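Local coordinates for sialyltransferase 0160 (Photobacterium damselae, PDB 4R84), which probably transfers sialic acid from CMP-sialic acid to galactosides, as a GT-B glycosyltransferase, at residues Y351-T365 and L396-G410. Numbering follows the deposited sequence.
Sequences YSQSPLPNFIFTGTT and LGKDYDLFFKGHPAG. With CA (calcium ion), chain F; CSF (cytidine-5'-monophosphate-3-fluoro-N-acetyl-neuraminic acid), chain E.
Asp401 takes the hydroxyl of Ser354 on the syn lone pair of OD1 (OG to OD1 2.8 Å) and gives OD2 to a calcium ion, 2.4 Å away. Tyr351 O, Ser354 O, Leu356 O, Asn358 OD1 and two waters complete the metal shell, which ties the end of helix 344-353 to the starts of both strands. Beside it the edge of Tyr351 meets the face of Phe403 in a T-shaped stack, planes at 73°. On the other face of the sheet Leu396 CD1 sits over the centre of the Phe359 ring, 3.5 Å from its centroid. Six backbone hydrogen bonds, from Asp401 N to Pro357 O through Gly363 N to Lys405 O, pair the strands in parallel. At their C-terminal ends Lys405 O and Gly363 O both accept from cytosine N4 of the donor analogue, each at 2.9 Å, and Lys405 NZ, also bonded to Gly406 O and Ala429 O, donates to cytosine O2. Thr365 CG2 covers one face of His407, whose ND1 accepts from Ala409 N (2.9 Å); this holds the ring with NE2 toward the sialic carboxylate, 3.0 Å from OAA. Helix 373-388 completes this beta-alpha-beta unit, whose C-terminal strand ends line part of the donor nucleotide site of a GT-B Rossmann-like domain.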
loop_
_atom_site.group_PDB
_atom_site.type_symbol
_atom_site.label_atom_id
_atom_site.label_comp_id
_atom_site.label_asym_id
_atom_site.label_seq_id
_atom_site.Cartn_x
_atom_site.Cartn_y
_atom_site.Cartn_z
ATOM N N TYR A 351 -19.804 -12.957 -13.485
ATOM C CA TYR A 351 -19.999 -11.811 -14.377
ATOM C C TYR A 351 -20.479 -12.316 -15.742
ATOM O O TYR A 351 -21.268 -11.657 -16.417
ATOM C CB TYR A 351 -18.696 -11.000 -14.528
ATOM C CG TYR A 351 -18.382 -9.964 -13.449
ATOM C CD1 TYR A 351 -19.340 -9.528 -12.548
ATOM C CD2 TYR A 351 -17.094 -9.439 -13.333
ATOM C CE1 TYR A 351 -19.029 -8.578 -11.568
ATOM C CE2 TYR A 351 -16.773 -8.502 -12.357
ATOM C CZ TYR A 351 -17.741 -8.078 -11.480
ATOM O OH TYR A 351 -17.413 -7.144 -10.530
ATOM N N SER A 352 -19.991 -13.483 -16.161
ATOM C CA SER A 352 -20.345 -14.017 -17.479
ATOM C C SER A 352 -21.525 -14.994 -17.495
ATOM O O SER A 352 -21.924 -15.448 -18.567
ATOM C CB SER A 352 -19.129 -14.699 -18.111
ATOM O OG SER A 352 -18.165 -13.739 -18.506
ATOM N N GLN A 353 -22.100 -15.300 -16.332
ATOM C CA GLN A 353 -23.272 -16.190 -16.258
ATOM C C GLN A 353 -24.418 -15.729 -17.169
ATOM O O GLN A 353 -25.067 -16.539 -17.829
ATOM C CB GLN A 353 -23.794 -16.290 -14.824
ATOM C CG GLN A 353 -23.056 -17.286 -13.949
ATOM C CD GLN A 353 -23.670 -17.389 -12.567
ATOM O OE1 GLN A 353 -24.796 -16.942 -12.344
ATOM N NE2 GLN A 353 -22.923 -17.955 -11.625
ATOM N N SER A 354 -24.675 -14.425 -17.153
ATOM C CA SER A 354 -25.690 -13.787 -17.995
ATOM C C SER A 354 -25.012 -12.747 -18.893
ATOM O O SER A 354 -24.057 -12.106 -18.485
ATOM C CB SER A 354 -26.773 -13.141 -17.131
ATOM O OG SER A 354 -27.543 -12.194 -17.861
ATOM N N PRO A 355 -25.502 -12.570 -20.130
ATOM C CA PRO A 355 -24.795 -11.642 -21.022
ATOM C C PRO A 355 -25.037 -10.160 -20.691
ATOM O O PRO A 355 -24.391 -9.298 -21.287
ATOM C CB PRO A 355 -25.357 -11.999 -22.398
ATOM C CG PRO A 355 -26.738 -12.484 -22.099
ATOM C CD PRO A 355 -26.625 -13.240 -20.802
ATOM N N LEU A 356 -25.923 -9.867 -19.746
ATOM C CA LEU A 356 -26.131 -8.481 -19.326
ATOM C C LEU A 356 -24.898 -7.875 -18.663
ATOM O O LEU A 356 -24.113 -8.585 -18.054
ATOM C CB LEU A 356 -27.308 -8.362 -18.357
ATOM C CG LEU A 356 -28.708 -8.563 -18.937
ATOM C CD1 LEU A 356 -29.751 -8.318 -17.841
ATOM C CD2 LEU A 356 -28.904 -7.623 -20.109
ATOM N N PRO A 357 -24.734 -6.547 -18.784
ATOM C CA PRO A 357 -23.686 -5.864 -18.025
ATOM C C PRO A 357 -23.961 -5.995 -16.540
ATOM O O PRO A 357 -25.087 -6.290 -16.124
ATOM C CB PRO A 357 -23.790 -4.409 -18.486
ATOM C CG PRO A 357 -25.206 -4.274 -19.000
ATOM C CD PRO A 357 -25.540 -5.609 -19.594
ATOM N N ASN A 358 -22.927 -5.774 -15.742
ATOM C CA ASN A 358 -22.972 -6.102 -14.325
ATOM C C ASN A 358 -23.022 -4.885 -13.401
ATOM O O ASN A 358 -22.284 -3.917 -13.578
ATOM C CB ASN A 358 -21.762 -6.995 -14.016
ATOM C CG ASN A 358 -21.712 -8.208 -14.945
ATOM O OD1 ASN A 358 -22.680 -8.964 -15.016
ATOM N ND2 ASN A 358 -20.623 -8.354 -15.705
ATOM N N PHE A 359 -23.923 -4.955 -12.421
ATOM C CA PHE A 359 -24.147 -3.894 -11.450
ATOM C C PHE A 359 -23.883 -4.407 -10.061
ATOM O O PHE A 359 -24.453 -5.417 -9.671
ATOM C CB PHE A 359 -25.598 -3.371 -11.566
ATOM C CG PHE A 359 -26.146 -2.687 -10.321
ATOM C CD1 PHE A 359 -25.526 -1.571 -9.765
ATOM C CD2 PHE A 359 -27.330 -3.137 -9.741
ATOM C CE1 PHE A 359 -26.059 -0.930 -8.639
ATOM C CE2 PHE A 359 -27.877 -2.501 -8.611
ATOM C CZ PHE A 359 -27.235 -1.399 -8.055
ATOM N N ILE A 360 -23.001 -3.733 -9.326
ATOM C CA ILE A 360 -22.834 -4.031 -7.915
ATOM C C ILE A 360 -23.495 -2.977 -7.055
ATOM O O ILE A 360 -23.170 -1.791 -7.152
ATOM C CB ILE A 360 -21.350 -4.107 -7.504
ATOM C CG1 ILE A 360 -20.662 -5.271 -8.190
ATOM C CG2 ILE A 360 -21.254 -4.249 -5.992
ATOM C CD1 ILE A 360 -19.163 -5.336 -7.862
ATOM N N PHE A 361 -24.403 -3.419 -6.192
ATOM C CA PHE A 361 -24.941 -2.558 -5.154
ATOM C C PHE A 361 -24.064 -2.656 -3.909
ATOM O O PHE A 361 -23.830 -3.754 -3.406
ATOM C CB PHE A 361 -26.384 -2.943 -4.803
ATOM C CG PHE A 361 -26.947 -2.170 -3.640
ATOM C CD1 PHE A 361 -27.468 -0.907 -3.829
ATOM C CD2 PHE A 361 -26.955 -2.707 -2.358
ATOM C CE1 PHE A 361 -27.991 -0.185 -2.761
ATOM C CE2 PHE A 361 -27.472 -1.984 -1.283
ATOM C CZ PHE A 361 -27.987 -0.723 -1.493
ATOM N N THR A 362 -23.627 -1.509 -3.394
ATOM C CA THR A 362 -22.811 -1.522 -2.181
ATOM C C THR A 362 -23.676 -1.266 -0.949
ATOM O O THR A 362 -24.230 -0.172 -0.775
ATOM C CB THR A 362 -21.696 -0.469 -2.245
ATOM O OG1 THR A 362 -22.270 0.826 -2.390
ATOM C CG2 THR A 362 -20.780 -0.725 -3.440
ATOM N N GLY A 363 -23.789 -2.265 -0.083
ATOM C CA GLY A 363 -24.621 -2.130 1.105
ATOM C C GLY A 363 -23.949 -1.375 2.242
ATOM O O GLY A 363 -22.759 -1.087 2.191
ATOM N N THR A 364 -24.721 -1.034 3.270
ATOM C CA THR A 364 -24.140 -0.479 4.490
ATOM C C THR A 364 -24.735 -1.168 5.706
ATOM O O THR A 364 -25.483 -2.133 5.574
ATOM C CB THR A 364 -24.369 1.035 4.597
ATOM O OG1 THR A 364 -23.549 1.568 5.651
ATOM C CG2 THR A 364 -25.849 1.329 4.865
ATOM N N THR A 365 -24.387 -0.684 6.892
ATOM C CA THR A 365 -24.951 -1.244 8.109
ATOM C C THR A 365 -26.190 -0.460 8.525
ATOM O O THR A 365 -27.122 -0.313 7.746
ATOM C CB THR A 365 -23.918 -1.262 9.261
ATOM O OG1 THR A 365 -23.375 0.052 9.438
ATOM C CG2 THR A 365 -22.791 -2.209 8.928
ATOM N N LEU A 396 -30.958 2.825 -13.164
ATOM C CA LEU A 396 -29.538 2.787 -13.527
ATOM C C LEU A 396 -29.311 3.185 -14.983
ATOM O O LEU A 396 -28.206 3.569 -15.353
ATOM C CB LEU A 396 -28.942 1.393 -13.270
ATOM C CG LEU A 396 -28.798 0.869 -11.836
ATOM C CD1 LEU A 396 -28.389 -0.589 -11.870
ATOM C CD2 LEU A 396 -27.764 1.664 -11.042
ATOM N N GLY A 397 -30.351 3.074 -15.814
ATOM C CA GLY A 397 -30.273 3.489 -17.209
ATOM C C GLY A 397 -30.431 2.378 -18.240
ATOM O O GLY A 397 -30.755 2.625 -19.404
ATOM N N LYS A 398 -30.181 1.146 -17.819
ATOM C CA LYS A 398 -30.393 -0.021 -18.667
ATOM C C LYS A 398 -30.503 -1.266 -17.794
ATOM O O LYS A 398 -30.418 -1.170 -16.575
ATOM C CB LYS A 398 -29.277 -0.159 -19.703
ATOM C CG LYS A 398 -27.883 -0.042 -19.158
ATOM C CD LYS A 398 -26.876 -0.119 -20.287
ATOM C CE LYS A 398 -25.486 0.231 -19.822
ATOM N NZ LYS A 398 -24.515 0.145 -20.947
ATOM N N ASP A 399 -30.746 -2.419 -18.406
ATOM C CA ASP A 399 -30.859 -3.666 -17.651
ATOM C C ASP A 399 -29.490 -4.200 -17.270
ATOM O O ASP A 399 -28.631 -4.347 -18.133
ATOM C CB ASP A 399 -31.634 -4.716 -18.452
ATOM C CG ASP A 399 -33.050 -4.276 -18.759
ATOM O OD1 ASP A 399 -33.678 -3.656 -17.870
ATOM O OD2 ASP A 399 -33.523 -4.533 -19.889
ATOM N N TYR A 400 -29.301 -4.486 -15.980
ATOM C CA TYR A 400 -28.059 -5.087 -15.489
ATOM C C TYR A 400 -28.323 -6.396 -14.750
ATOM O O TYR A 400 -29.392 -6.587 -14.159
ATOM C CB TYR A 400 -27.354 -4.142 -14.517
ATOM C CG TYR A 400 -26.771 -2.882 -15.102
ATOM C CD1 TYR A 400 -27.559 -1.741 -15.239
ATOM C CD2 TYR A 400 -25.429 -2.802 -15.456
ATOM C CE1 TYR A 400 -27.037 -0.561 -15.742
ATOM C CE2 TYR A 400 -24.894 -1.627 -15.976
ATOM C CZ TYR A 400 -25.701 -0.511 -16.107
ATOM O OH TYR A 400 -25.181 0.663 -16.609
ATOM N N ASP A 401 -27.337 -7.285 -14.753
ATOM C CA ASP A 401 -27.306 -8.374 -13.786
ATOM C C ASP A 401 -26.953 -7.819 -12.409
ATOM O O ASP A 401 -26.029 -7.003 -12.284
ATOM C CB ASP A 401 -26.289 -9.440 -14.189
ATOM C CG ASP A 401 -26.648 -10.129 -15.477
ATOM O OD1 ASP A 401 -27.861 -10.359 -15.715
ATOM O OD2 ASP A 401 -25.716 -10.467 -16.238
ATOM N N LEU A 402 -27.676 -8.262 -11.383
ATOM C CA LEU A 402 -27.497 -7.745 -10.026
ATOM C C LEU A 402 -26.493 -8.547 -9.209
ATOM O O LEU A 402 -26.531 -9.779 -9.161
ATOM C CB LEU A 402 -28.824 -7.669 -9.255
ATOM C CG LEU A 402 -29.878 -6.595 -9.594
ATOM C CD1 LEU A 402 -30.136 -6.400 -11.076
ATOM C CD2 LEU A 402 -31.169 -6.907 -8.851
ATOM N N PHE A 403 -25.586 -7.801 -8.593
ATOM C CA PHE A 403 -24.591 -8.313 -7.663
ATOM C C PHE A 403 -24.671 -7.487 -6.387
ATOM O O PHE A 403 -24.970 -6.288 -6.429
ATOM C CB PHE A 403 -23.185 -8.228 -8.255
ATOM C CG PHE A 403 -22.946 -9.173 -9.397
ATOM C CD1 PHE A 403 -23.428 -8.895 -10.673
ATOM C CD2 PHE A 403 -22.215 -10.335 -9.198
ATOM C CE1 PHE A 403 -23.200 -9.773 -11.725
ATOM C CE2 PHE A 403 -21.988 -11.214 -10.245
ATOM C CZ PHE A 403 -22.482 -10.937 -11.503
ATOM N N PHE A 404 -24.396 -8.123 -5.259
ATOM C CA PHE A 404 -24.475 -7.458 -3.971
ATOM C C PHE A 404 -23.141 -7.506 -3.269
ATOM O O PHE A 404 -22.583 -8.584 -3.069
ATOM C CB PHE A 404 -25.549 -8.127 -3.097
ATOM C CG PHE A 404 -25.656 -7.556 -1.706
ATOM C CD1 PHE A 404 -25.886 -6.204 -1.515
ATOM C CD2 PHE A 404 -25.610 -8.387 -0.590
ATOM C CE1 PHE A 404 -26.012 -5.673 -0.237
ATOM C CE2 PHE A 404 -25.741 -7.870 0.694
ATOM C CZ PHE A 404 -25.942 -6.506 0.881
ATOM N N LYS A 405 -22.608 -6.344 -2.898
ATOM C CA LYS A 405 -21.433 -6.334 -2.019
ATOM C C LYS A 405 -21.857 -5.732 -0.693
ATOM O O LYS A 405 -21.959 -4.506 -0.546
ATOM C CB LYS A 405 -20.259 -5.564 -2.634
ATOM C CG LYS A 405 -19.028 -5.473 -1.702
ATOM C CD LYS A 405 -18.748 -6.831 -1.101
ATOM C CE LYS A 405 -17.515 -6.826 -0.215
ATOM N NZ LYS A 405 -17.595 -6.086 1.082
ATOM N N GLY A 406 -22.167 -6.610 0.256
ATOM C CA GLY A 406 -22.611 -6.160 1.551
ATOM C C GLY A 406 -21.485 -5.563 2.366
ATOM O O GLY A 406 -20.293 -5.841 2.126
ATOM N N HIS A 407 -21.856 -4.740 3.341
ATOM C CA HIS A 407 -20.894 -4.226 4.316
ATOM C C HIS A 407 -20.394 -5.395 5.157
ATOM O O HIS A 407 -21.160 -6.286 5.508
ATOM C CB HIS A 407 -21.553 -3.152 5.200
ATOM C CG HIS A 407 -20.594 -2.360 6.037
ATOM N ND1 HIS A 407 -19.952 -2.885 7.141
ATOM C CD2 HIS A 407 -20.196 -1.068 5.949
ATOM C CE1 HIS A 407 -19.194 -1.952 7.692
ATOM N NE2 HIS A 407 -19.326 -0.841 6.992
ATOM N N PRO A 408 -19.093 -5.418 5.463
ATOM C CA PRO A 408 -18.564 -6.541 6.249
ATOM C C PRO A 408 -19.251 -6.717 7.607
ATOM O O PRO A 408 -19.276 -7.829 8.131
ATOM C CB PRO A 408 -17.082 -6.181 6.432
ATOM C CG PRO A 408 -16.979 -4.692 6.094
ATOM C CD PRO A 408 -18.050 -4.455 5.062
ATOM N N ALA A 409 -19.785 -5.636 8.169
ATOM C CA ALA A 409 -20.412 -5.694 9.491
ATOM C C ALA A 409 -21.935 -5.769 9.401
ATOM O O ALA A 409 -22.642 -5.539 10.395
ATOM C CB ALA A 409 -19.980 -4.493 10.325
ATOM N N GLY A 410 -22.439 -6.079 8.210
ATOM C CA GLY A 410 -23.867 -6.008 7.961
ATOM C C GLY A 410 -24.703 -7.046 8.688
ATOM O O GLY A 410 -25.861 -6.790 9.002
HETATM CA CA CA F . -23.389 -10.455 -16.820
HETATM C C5A CSF E . -17.908 6.175 8.484
HETATM C C4A CSF E . -16.582 5.461 8.712
HETATM C C2A CSF E . -17.660 3.325 7.887
HETATM O O6A CSF E . -18.846 4.110 7.666
HETATM C C6A CSF E . -18.629 5.477 7.337
HETATM C C3A CSF E . -16.803 3.970 8.991
HETATM O O4A CSF E . -15.909 6.081 9.816
HETATM N N5A CSF E . -17.662 7.556 8.136
HETATM C C7A CSF E . -19.989 6.112 7.126
HETATM C C8A CSF E . -20.711 5.434 5.975
HETATM C C9A CSF E . -21.981 6.199 5.624
HETATM O O9A CSF E . -22.589 5.537 4.515
HETATM O O8A CSF E . -19.845 5.450 4.841
HETATM O O7A CSF E . -20.774 5.953 8.309
HETATM C C1A CSF E . -18.074 1.932 8.316
HETATM O OBA CSF E . -17.190 1.062 8.453
HETATM O OAA CSF E . -19.283 1.684 8.536
HETATM O O1A CSF E . -16.832 3.208 6.728
HETATM O O2A CSF E . -16.429 3.782 4.339
HETATM N N1 CSF E . -16.953 -1.886 2.672
HETATM C C2 CSF E . -17.142 -2.899 1.720
HETATM N N3 CSF E . -18.353 -3.059 1.138
HETATM C C4 CSF E . -19.365 -2.232 1.477
HETATM C C5 CSF E . -19.191 -1.230 2.431
HETATM C C6 CSF E . -17.949 -1.075 3.037
HETATM C "C3'" CSF E . -14.635 0.323 3.068
HETATM C "C2'" CSF E . -14.630 -1.050 2.449
HETATM C "C1'" CSF E . -15.630 -1.788 3.309
HETATM O "O4'" CSF E . -15.730 -1.080 4.548
HETATM C "C4'" CSF E . -14.795 -0.003 4.535
HETATM P PA CSF E . -17.263 2.871 5.204
HETATM O "O5'" CSF E . -16.659 1.435 4.903
HETATM C "C5'" CSF E . -15.342 1.149 5.350
HETATM O "O3'" CSF E . -13.448 1.043 2.758
HETATM O "O2'" CSF E . -13.360 -1.684 2.653
HETATM N N4 CSF E . -20.580 -2.390 0.895
HETATM O O2 CSF E . -16.176 -3.651 1.421
HETATM O O3A CSF E . -18.754 2.779 5.020
HETATM C C10 CSF E . -18.245 8.582 8.760
HETATM O O10 CSF E . -18.965 8.437 9.738
HETATM C C11 CSF E . -17.974 9.936 8.165
HETATM F F3A CSF E . -17.449 3.801 10.194
HETATM O O HOH W 1 -23.826 -12.262 -14.998
HETATM O O HOH W 2 -21.746 -9.734 -18.306
HETATM O O HOH W 3 -24.545 -4.241 3.706
#